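Local coordinates for protein ribonucleoside triphosphate reductase (Lactobacillus leichmannii, PDB 1L1L) that reduces ribonucleoside triphosphates to deoxyribonucleotides with the help of coenzyme B12, working as an allosterically regulated monomer, at residues Y592-D597 with N602-E607. Numbering follows the deposited sequence.
Sequences YRTEAD and NTTCVE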
# COMPACT_ATOMS: atom_id res chain seq x y z
N TYR A 592 -13.46 -20.83 20.70
CA TYR A 592 -12.20 -20.10 20.65
C TYR A 592 -11.81 -19.62 22.04
O TYR A 592 -12.65 -19.14 22.80
CB TYR A 592 -12.33 -18.89 19.74
CG TYR A 592 -12.46 -19.23 18.28
CD1 TYR A 592 -11.33 -19.56 17.52
CD2 TYR A 592 -13.71 -19.25 17.65
CE1 TYR A 592 -11.44 -19.90 16.18
CE2 TYR A 592 -13.83 -19.59 16.31
CZ TYR A 592 -12.69 -19.92 15.59
OH TYR A 592 -12.80 -20.27 14.26
N ARG A 593 -10.52 -19.75 22.37
CA ARG A 593 -10.03 -19.30 23.67
C ARG A 593 -9.81 -17.80 23.60
O ARG A 593 -9.33 -17.30 22.58
CB ARG A 593 -8.72 -20.01 24.02
CG ARG A 593 -8.89 -21.48 24.37
CD ARG A 593 -7.68 -22.05 25.14
NE ARG A 593 -7.87 -23.47 25.43
CZ ARG A 593 -6.96 -24.27 25.98
NH1 ARG A 593 -5.77 -23.79 26.31
NH2 ARG A 593 -7.24 -25.55 26.19
N THR A 594 -10.17 -17.09 24.67
CA THR A 594 -10.02 -15.64 24.71
C THR A 594 -9.38 -15.20 26.04
O THR A 594 -9.39 -15.94 27.02
CB THR A 594 -11.37 -14.91 24.57
OG1 THR A 594 -12.18 -15.13 25.73
CG2 THR A 594 -12.13 -15.41 23.34
N GLU A 595 -8.85 -13.98 26.05
CA GLU A 595 -8.21 -13.44 27.24
C GLU A 595 -8.10 -11.93 27.05
O GLU A 595 -8.07 -11.44 25.93
CB GLU A 595 -6.80 -14.02 27.38
CG GLU A 595 -5.84 -13.50 26.31
CD GLU A 595 -4.55 -14.28 26.21
OE1 GLU A 595 -3.84 -14.40 27.25
OE2 GLU A 595 -4.23 -14.75 25.09
N ALA A 596 -8.06 -11.20 28.16
CA ALA A 596 -7.93 -9.75 28.06
C ALA A 596 -6.53 -9.48 27.49
O ALA A 596 -5.56 -10.14 27.86
CB ALA A 596 -8.08 -9.12 29.45
N ASP A 597 -6.44 -8.53 26.57
CA ASP A 597 -5.17 -8.18 25.94
C ASP A 597 -4.41 -7.32 26.96
O ASP A 597 -4.98 -6.41 27.54
CB ASP A 597 -5.45 -7.41 24.65
CG ASP A 597 -4.22 -6.73 24.07
OD1 ASP A 597 -3.10 -7.28 24.14
OD2 ASP A 597 -4.39 -5.63 23.52
N ASN A 602 -9.27 -2.25 27.31
CA ASN A 602 -10.58 -2.69 26.79
C ASN A 602 -10.49 -3.47 25.48
O ASN A 602 -11.27 -3.22 24.56
CB ASN A 602 -11.49 -1.49 26.56
CG ASN A 602 -11.63 -0.63 27.79
OD1 ASN A 602 -12.05 -1.09 28.85
ND2 ASN A 602 -11.29 0.65 27.65
N THR A 603 -9.56 -4.41 25.41
CA THR A 603 -9.38 -5.22 24.21
C THR A 603 -9.30 -6.70 24.61
O THR A 603 -8.82 -7.05 25.68
CB THR A 603 -8.10 -4.78 23.46
OG1 THR A 603 -8.28 -3.45 22.96
CG2 THR A 603 -7.78 -5.71 22.33
N THR A 604 -9.79 -7.58 23.73
CA THR A 604 -9.79 -9.02 23.98
C THR A 604 -9.00 -9.74 22.90
O THR A 604 -9.13 -9.42 21.71
CB THR A 604 -11.24 -9.61 23.96
OG1 THR A 604 -12.03 -9.01 24.98
CG2 THR A 604 -11.21 -11.12 24.18
N CYS A 605 -8.19 -10.71 23.30
CA CYS A 605 -7.43 -11.50 22.36
C CYS A 605 -8.22 -12.78 22.12
O CYS A 605 -8.80 -13.33 23.05
CB CYS A 605 -6.07 -11.91 22.93
SG CYS A 605 -4.77 -10.67 22.82
N VAL A 606 -8.23 -13.24 20.88
CA VAL A 606 -8.90 -14.49 20.56
C VAL A 606 -7.84 -15.38 19.90
O VAL A 606 -7.17 -14.96 18.94
CB VAL A 606 -10.10 -14.26 19.63
CG1 VAL A 606 -10.77 -15.60 19.31
CG2 VAL A 606 -11.11 -13.32 20.30
N GLU A 607 -7.67 -16.59 20.43
CA GLU A 607 -6.67 -17.52 19.93
C GLU A 607 -7.12 -18.44 18.80
O GLU A 607 -8.07 -19.23 18.95
CB GLU A 607 -6.14 -18.35 21.11
CG GLU A 607 -5.85 -17.47 22.33
CD GLU A 607 -5.13 -18.18 23.45
OE1 GLU A 607 -4.90 -19.41 23.35
OE2 GLU A 607 -4.78 -17.50 24.45
O HOH W 1 -8.42 -21.08 20.96
O HOH W 2 -7.67 -5.02 27.83
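E595 and C605 sit opposite each other as an antiparallel hydrogen-bonded pair: C605 N reaches E595 O at 2.7 Å and nearly straight, while the return bond from E595 N to C605 O is longer, 3.1 Å, and more bent. Further along, D597 N donates to T603 O, approaching from above the carbonyl plane (39° out of it). At the other end E607 N meets R593 O at 2.8 Å, and a water accepts a hydrogen bond from R593 N and donates one to E607 O. On one face of the ladder, the T594 and V606 side chains run beside each other, their CG2 methyls touching, and V606 CG1 packs on Y592 CB at 3.7 Å. The two segments form a beta hairpin; 593-596 is an edge strand of a four-stranded antiparallel sheet, and 603-611 pairs on its far side with 570-578. Helix 583-589 covers the T594 and V606 face through L584, L587 and K588. On the reverse face C605 CB rests on E595 CG, and the carboxylates of E595 and E607 converge, OE2 to OE2 only 2.9 Å, with their planes 46° apart. With chi1 at 70°, E595 CG sits tucked between its own N and C, and the extended chain then brings OE2 over to E607. Two like charges this close would repel, and R574, salt-bridged to E595 OE2 and weakly paired with E607 OE2 at longer range, probably eases that; E607 OE1 turns to R701. D597 lays CB against C605 SG and OD2 beside T603 CG2, its carboxylate held by R576 and by the backbone N of Y599 in the turn.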